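Local coordinates for Lmo0547 protein (Listeria monocytogenes, PDB 4R9N), which probably acts as a SorC-family transcriptional regulator, binding a carbohydrate effector through the domain described here and DNA through another part of the protein, at residues G165-S169 against E170-E174; E173-Y177 against K178-G182. All blocks are in the same frame, centred on the assembly; numbering follows the deposited sequence. Where two conformers were deposited one is given.

Overall arrangement
Followed from the N terminus, the chain reaches this corner after strand 147-151 of the parallel sheet, at the short helix 160-163, which a Schellman motif at G165 brings to an end. Contact 1 (165-169 with 170-174) then closes the turn that starts helix 169-177. Contact 2 (173-177 with 178-182) closes the turn at the other end of that helix and leads into strand 180-184, which pairs antiparallel with 187-190. Neither contact nests in the other: they succeed each other along the chain, sharing E173 and E174, with centres about 10 Å apart. Together they cap helix 169-177 at both ends, joining it to helix 160-163 and to that strand pair.

Contact 1 (G165-S169 against E170-E174); sequences GYINS and EDIEE
N168 and D171 exchange bonds across the first turn of helix 169-177. The N168 amide oxygen OD1 accepts from D171 N at 2.8 Å, nearly head-on to the amide C=O (171°), and D171 OD2 in turn accepts from N168 N at 3.0 Å, on the anti side and tilted out of the carboxylate plane. The N168 CG lies between its backbone N and carbonyl carbon (chi1 60°), a torsion that turns OD1 back over the helix start; the amide and carboxylate planes are nearly parallel, 10° apart. I167 CB also sits 3.7 Å from D171 OD2. This reciprocal pair of N168 and D171 is a capping box with N168 as N-cap, and it gives the D171 N-H, in the first turn where no earlier helical turn supplies a carbonyl four residues back, a side-chain acceptor. Regular helical bonding begins at once, I172 N to N168 O and E173 N to S169 O.

On the buried, closely packed side, I167 and I172 cross at about a right angle, I167 CD1 resting 3.9 Å from I172 CG1. M161 of helix 160-163 and I200 of helix 199-202 also touch I167, and Y156 touches I172. The exposed side is looser: E170, bent at chi2, brings OE1 within 3.4 Å of S169 OG, a weak hydrogen bond, with its carboxylate turned steeply against the N168 amide.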
ATOM      1  N   GLY A 165     -13.257  -0.545 -12.799  1.00 51.45           N
ATOM      2  CA  GLY A 165     -14.313  -1.540 -12.649  1.00 54.25           C
ATOM      3  C   GLY A 165     -14.094  -2.599 -11.571  1.00 51.01           C
ATOM      4  O   GLY A 165     -14.786  -3.636 -11.555  1.00 51.81           O
ATOM      5  N   TYR A 166     -13.164  -2.334 -10.645  1.00 47.62           N
ATOM      6  CA  TYR A 166     -12.965  -3.203  -9.497  1.00 41.43           C
ATOM      7  C   TYR A 166     -14.165  -3.213  -8.532  1.00 38.53           C
ATOM      8  O   TYR A 166     -14.517  -4.245  -8.043  1.00 36.61           O
ATOM      9  CB  TYR A 166     -11.733  -2.731  -8.736  1.00 40.99           C
ATOM     10  CG  TYR A 166     -11.319  -3.648  -7.626  1.00 37.36           C
ATOM     11  CD1 TYR A 166     -10.999  -4.974  -7.892  1.00 36.84           C
ATOM     12  CD2 TYR A 166     -11.229  -3.189  -6.312  1.00 37.97           C
ATOM     13  CE1 TYR A 166     -10.568  -5.808  -6.867  1.00 39.60           C
ATOM     14  CE2 TYR A 166     -10.796  -4.016  -5.268  1.00 33.62           C
ATOM     15  CZ  TYR A 166     -10.497  -5.335  -5.548  1.00 34.32           C
ATOM     16  OH  TYR A 166     -10.104  -6.234  -4.596  1.00 34.07           O
ATOM     17  N   ILE A 167     -14.700  -2.024  -8.232  1.00 37.07           N
ATOM     18  CA  ILE A 167     -15.900  -1.842  -7.412  1.00 35.87           C
ATOM     19  C   ILE A 167     -16.837  -0.966  -8.220  1.00 37.32           C
ATOM     20  O   ILE A 167     -16.399  -0.149  -9.023  1.00 38.65           O
ATOM     21  CB  ILE A 167     -15.586  -1.151  -6.044  1.00 36.59           C
ATOM     22  CG1 ILE A 167     -14.892   0.201  -6.224  1.00 37.30           C
ATOM     23  CG2 ILE A 167     -14.688  -2.024  -5.205  1.00 36.82           C
ATOM     24  CD1 ILE A 167     -14.743   1.010  -4.942  1.00 37.35           C
ATOM     25  N   ASN A 168     -18.134  -1.123  -8.018  1.00 33.86           N
ATOM     26  CA  ASN A 168     -19.086  -0.321  -8.715  1.00 32.82           C
ATOM     27  C   ASN A 168     -19.829   0.607  -7.758  1.00 32.80           C
ATOM     28  O   ASN A 168     -19.522   0.648  -6.569  1.00 30.47           O
ATOM     29  CB  ASN A 168     -20.042  -1.257  -9.457  1.00 35.86           C
ATOM     30  CG  ASN A 168     -20.784  -2.195  -8.519  1.00 37.24           C
ATOM     31  OD1 ASN A 168     -21.079  -1.833  -7.378  1.00 36.10           O
ATOM     32  ND2 ASN A 168     -21.097  -3.405  -8.995  1.00 39.54           N
ATOM     33  N   SER A 169     -20.785   1.370  -8.275  1.00 32.00           N
ATOM     34  CA  SER A 169     -21.474   2.369  -7.456  1.00 34.74           C
ATOM     35  C   SER A 169     -22.269   1.742  -6.296  1.00 34.23           C
ATOM     36  O   SER A 169     -22.450   2.371  -5.240  1.00 32.84           O
ATOM     37  CB  SER A 169     -22.379   3.257  -8.317  1.00 37.89           C
ATOM     38  OG  SER A 169     -23.155   2.464  -9.178  1.00 42.39           O
ATOM     39  N   GLU A 170     -22.750   0.516  -6.479  1.00 33.13           N
ATOM     40  CA  GLU A 170     -23.484  -0.150  -5.398  1.00 33.07           C
ATOM     41  C   GLU A 170     -22.530  -0.557  -4.298  1.00 29.28           C
ATOM     42  O   GLU A 170     -22.864  -0.433  -3.127  1.00 26.44           O
ATOM     43  CB  GLU A 170     -24.255  -1.397  -5.902  1.00 34.58           C
ATOM     44  CG  GLU A 170     -25.502  -1.035  -6.683  1.00 39.65           C
ATOM     45  CD  GLU A 170     -25.213  -0.456  -8.065  1.00 42.14           C
ATOM     46  OE1 GLU A 170     -24.090  -0.732  -8.636  1.00 45.81           O
ATOM     47  OE2 GLU A 170     -26.107   0.274  -8.577  1.00 44.21           O
ATOM     48  N   ASP A 171     -21.341  -1.037  -4.671  1.00 28.42           N
ATOM     49  CA  ASP A 171     -20.285  -1.309  -3.685  1.00 27.88           C
ATOM     50  C   ASP A 171     -19.921  -0.003  -2.979  1.00 28.20           C
ATOM     51  O   ASP A 171     -19.739  -0.008  -1.793  1.00 25.07           O
ATOM     52  CB  ASP A 171     -19.002  -1.885  -4.301  1.00 28.49           C
ATOM     53  CG  ASP A 171     -19.204  -3.210  -5.001  1.00 32.04           C
ATOM     54  OD1 ASP A 171     -19.946  -4.114  -4.479  1.00 28.96           O
ATOM     55  OD2 ASP A 171     -18.578  -3.344  -6.085  1.00 30.43           O
ATOM     56  N   ILE A 172     -19.877   1.136  -3.696  1.00 28.38           N
ATOM     57  CA  ILE A 172     -19.563   2.411  -3.013  1.00 30.63           C
ATOM     58  C   ILE A 172     -20.644   2.790  -1.984  1.00 29.53           C
ATOM     59  O   ILE A 172     -20.342   3.244  -0.873  1.00 29.49           O
ATOM     60  CB  ILE A 172     -19.240   3.537  -4.014  1.00 33.23           C
ATOM     61  CG1 ILE A 172     -17.949   3.162  -4.766  1.00 32.97           C
ATOM     62  CG2 ILE A 172     -19.215   4.894  -3.286  1.00 34.54           C
ATOM     63  CD1 ILE A 172     -17.619   3.977  -5.994  1.00 36.32           C
ATOM     64  N   GLU A 173     -21.902   2.587  -2.328  1.00 29.39           N
ATOM     65  CA  GLU A 173     -22.930   2.918  -1.377  0.70 31.13           C
ATOM     66  C   GLU A 173     -22.916   1.995  -0.157  1.00 28.08           C
ATOM     67  O   GLU A 173     -23.130   2.440   0.937  1.00 27.59           O
ATOM     68  CB  GLU A 173     -24.270   3.087  -2.048  0.70 33.65           C
ATOM     69  CG  GLU A 173     -24.261   4.359  -2.909  0.70 38.77           C
ATOM     70  CD  GLU A 173     -23.550   5.562  -2.238  0.70 41.78           C
ATOM     71  OE1 GLU A 173     -23.630   5.697  -0.995  0.70 45.94           O
ATOM     72  OE2 GLU A 173     -22.899   6.380  -2.931  0.70 44.88           O
ATOM     73  N   GLU A 174     -22.559   0.752  -0.339  1.00 27.84           N
ATOM     74  CA  GLU A 174     -22.370  -0.160   0.796  1.00 27.09           C
ATOM     75  C   GLU A 174     -21.262   0.351   1.720  1.00 24.76           C
ATOM     76  O   GLU A 174     -21.446   0.446   2.953  1.00 24.19           O
ATOM     77  CB  GLU A 174     -22.159  -1.599   0.269  1.00 26.87           C
ATOM     78  CG  GLU A 174     -21.535  -2.598   1.221  1.00 29.13           C
ATOM     79  CD  GLU A 174     -22.386  -2.992   2.414  1.00 34.39           C
ATOM     80  OE1 GLU A 174     -23.510  -2.474   2.578  1.00 38.04           O
ATOM     81  OE2 GLU A 174     -21.872  -3.828   3.217  1.00 37.08           O
TER

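Contact 2 (E173-Y177 against K178-G182); sequences EELRY and KDVVG
K178 folds back over the last turn of helix 169-177, its CG lying 3.3 Å from E174 O and its amine reaching the E174 carboxylate. The chain bends at chi2 and again at chi4, which brings NZ round to E174 OE2 at 2.8 Å. This salt bridge uses the syn side of the carboxylate, 18° out of its plane. E174 meets it with CG anti to its backbone N (chi1 162°) and a bend at chi2. Both ends have further partners: T198 OG1 hydrogen-bonds to the same OE2, and K197 O accepts from NZ, so the pair ties the helix end to the segment before helix 199-202.

The backbone closes in a Schellman motif. D179, with positive phi, is its C-prime residue; V180 N reaches back to L175 O at 3.0 Å, and D179 N bonds to R176 O at 2.9 Å. The second donor stands 65° out of the carbonyl plane, off the lone pairs, whereas K178 N still makes a helical bond to E174 O. With these links the chain turns off the helix toward strand 180-184, where V181 and G182 both face F189 in a classic beta bulge.

On the buried side, V180 comes obliquely against L175: V180 CG2 touches L175 CD2 at 3.9 Å, and V180 CB lies 3.3 Å from L175 O. P155 and F188 touch both residues. Along the exposed side of the helix, one conformer of each side chain puts R176 NH1 in a salt bridge with E173 OE2 at 3.1 Å, weak as a hydrogen bond; both residues were modelled in two conformers, so this pairing, like the cation-pi contact of R176 with Y156, is doubtful as a lasting one.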
ATOM      1  N   GLU A 173     -21.902   2.587  -2.328  1.00 29.39           N
ATOM      2  CA  GLU A 173     -22.930   2.918  -1.377  0.70 31.13           C
ATOM      3  C   GLU A 173     -22.916   1.995  -0.157  1.00 28.08           C
ATOM      4  O   GLU A 173     -23.130   2.440   0.937  1.00 27.59           O
ATOM      5  CB  GLU A 173     -24.270   3.087  -2.048  0.70 33.65           C
ATOM      6  CG  GLU A 173     -24.261   4.359  -2.909  0.70 38.77           C
ATOM      7  CD  GLU A 173     -23.550   5.562  -2.238  0.70 41.78           C
ATOM      8  OE1 GLU A 173     -23.630   5.697  -0.995  0.70 45.94           O
ATOM      9  OE2 GLU A 173     -22.899   6.380  -2.931  0.70 44.88           O
ATOM     10  N   GLU A 174     -22.559   0.752  -0.339  1.00 27.84           N
ATOM     11  CA  GLU A 174     -22.370  -0.160   0.796  1.00 27.09           C
ATOM     12  C   GLU A 174     -21.262   0.351   1.720  1.00 24.76           C
ATOM     13  O   GLU A 174     -21.446   0.446   2.953  1.00 24.19           O
ATOM     14  CB  GLU A 174     -22.159  -1.599   0.269  1.00 26.87           C
ATOM     15  CG  GLU A 174     -21.535  -2.598   1.221  1.00 29.13           C
ATOM     16  CD  GLU A 174     -22.386  -2.992   2.414  1.00 34.39           C
ATOM     17  OE1 GLU A 174     -23.510  -2.474   2.578  1.00 38.04           O
ATOM     18  OE2 GLU A 174     -21.872  -3.828   3.217  1.00 37.08           O
ATOM     19  N   LEU A 175     -20.139   0.752   1.133  1.00 23.52           N
ATOM     20  CA  LEU A 175     -19.009   1.265   1.897  1.00 23.52           C
ATOM     21  C   LEU A 175     -19.366   2.508   2.662  1.00 23.71           C
ATOM     22  O   LEU A 175     -19.047   2.582   3.833  1.00 23.73           O
ATOM     23  CB  LEU A 175     -17.799   1.482   0.952  1.00 22.76           C
ATOM     24  CG  LEU A 175     -17.290   0.205   0.255  1.00 23.47           C
ATOM     25  CD1 LEU A 175     -16.125   0.498  -0.667  1.00 24.67           C
ATOM     26  CD2 LEU A 175     -16.778  -0.814   1.256  1.00 22.40           C
ATOM     27  N   ARG A 176     -20.082   3.468   2.033  1.00 25.88           N
ATOM     28  CA  ARG A 176     -20.557   4.661   2.716  0.60 27.53           C
ATOM     29  C   ARG A 176     -21.473   4.308   3.872  1.00 28.08           C
ATOM     30  O   ARG A 176     -21.336   4.822   4.973  1.00 27.40           O
ATOM     31  CB  ARG A 176     -21.328   5.604   1.744  0.60 31.38           C
ATOM     32  CG  ARG A 176     -20.994   7.087   1.923  0.60 34.36           C
ATOM     33  CD  ARG A 176     -21.510   7.982   0.790  0.60 36.93           C
ATOM     34  NE  ARG A 176     -20.428   8.836   0.244  0.60 38.31           N
ATOM     35  CZ  ARG A 176     -19.955   8.803  -1.013  0.60 39.22           C
ATOM     36  NH1 ARG A 176     -20.454   7.971  -1.929  0.60 37.32           N
ATOM     37  NH2 ARG A 176     -18.960   9.637  -1.369  0.60 39.78           N
ATOM     38  N   TYR A 177     -22.442   3.451   3.592  1.00 28.72           N
ATOM     39  CA  TYR A 177     -23.393   3.052   4.592  1.00 31.35           C
ATOM     40  C   TYR A 177     -22.687   2.437   5.790  1.00 29.15           C
ATOM     41  O   TYR A 177     -23.142   2.600   6.924  1.00 30.18           O
ATOM     42  CB  TYR A 177     -24.376   2.047   3.972  1.00 32.81           C
ATOM     43  CG  TYR A 177     -25.438   1.551   4.934  1.00 36.83           C
ATOM     44  CD1 TYR A 177     -26.362   2.440   5.485  1.00 38.87           C
ATOM     45  CD2 TYR A 177     -25.523   0.202   5.287  1.00 39.63           C
ATOM     46  CE1 TYR A 177     -27.326   2.003   6.360  1.00 40.40           C
ATOM     47  CE2 TYR A 177     -26.523  -0.251   6.143  1.00 41.16           C
ATOM     48  CZ  TYR A 177     -27.401   0.663   6.684  1.00 41.52           C
ATOM     49  OH  TYR A 177     -28.391   0.255   7.552  1.00 45.60           O
ATOM     50  N   LYS A 178     -21.584   1.751   5.521  1.00 27.25           N
ATOM     51  CA  LYS A 178     -20.764   1.107   6.572  1.00 26.51           C
ATOM     52  C   LYS A 178     -19.678   2.024   7.162  1.00 25.54           C
ATOM     53  O   LYS A 178     -18.797   1.571   7.884  1.00 26.24           O
ATOM     54  CB  LYS A 178     -20.176  -0.167   6.030  1.00 25.66           C
ATOM     55  CG  LYS A 178     -21.165  -1.304   5.730  1.00 28.51           C
ATOM     56  CD  LYS A 178     -21.687  -1.967   6.982  1.00 29.44           C
ATOM     57  CE  LYS A 178     -22.754  -3.023   6.666  1.00 28.43           C
ATOM     58  NZ  LYS A 178     -22.283  -4.293   5.986  1.00 27.86           N
ATOM     59  N   ASP A 179     -19.734   3.293   6.826  1.00 26.32           N
ATOM     60  CA  ASP A 179     -18.838   4.321   7.389  1.00 28.27           C
ATOM     61  C   ASP A 179     -17.379   4.076   7.088  1.00 24.30           C
ATOM     62  O   ASP A 179     -16.453   4.399   7.871  1.00 24.13           O
ATOM     63  CB  ASP A 179     -19.082   4.523   8.895  1.00 30.18           C
ATOM     64  CG  ASP A 179     -20.528   4.866   9.204  1.00 35.24           C
ATOM     65  OD1 ASP A 179     -21.088   5.783   8.542  1.00 35.07           O
ATOM     66  OD2 ASP A 179     -21.096   4.201  10.098  1.00 38.57           O
ATOM     67  N   VAL A 180     -17.133   3.493   5.932  1.00 22.70           N
ATOM     68  CA  VAL A 180     -15.757   3.332   5.440  1.00 20.95           C
ATOM     69  C   VAL A 180     -15.098   4.667   5.106  1.00 21.66           C
ATOM     70  O   VAL A 180     -15.732   5.548   4.523  1.00 24.35           O
ATOM     71  CB  VAL A 180     -15.802   2.397   4.197  1.00 21.22           C
ATOM     72  CG1 VAL A 180     -14.541   2.505   3.365  1.00 22.07           C
ATOM     73  CG2 VAL A 180     -15.998   0.983   4.644  1.00 20.99           C
ATOM     74  N   VAL A 181     -13.850   4.841   5.531  1.00 21.47           N
ATOM     75  CA  VAL A 181     -13.083   6.046   5.220  1.00 22.65           C
ATOM     76  C   VAL A 181     -11.879   5.837   4.324  1.00 22.41           C
ATOM     77  O   VAL A 181     -11.376   6.783   3.752  1.00 23.88           O
ATOM     78  CB  VAL A 181     -12.636   6.791   6.485  1.00 23.27           C
ATOM     79  CG1 VAL A 181     -13.851   7.146   7.305  1.00 24.69           C
ATOM     80  CG2 VAL A 181     -11.622   6.006   7.285  1.00 24.33           C
ATOM     81  N   GLY A 182     -11.393   4.602   4.198  1.00 21.19           N
ATOM     82  CA  GLY A 182     -10.239   4.378   3.321  1.00 21.41           C
ATOM     83  C   GLY A 182     -10.019   2.918   3.009  1.00 19.98           C
ATOM     84  O   GLY A 182     -10.740   2.020   3.491  1.00 19.57           O
TER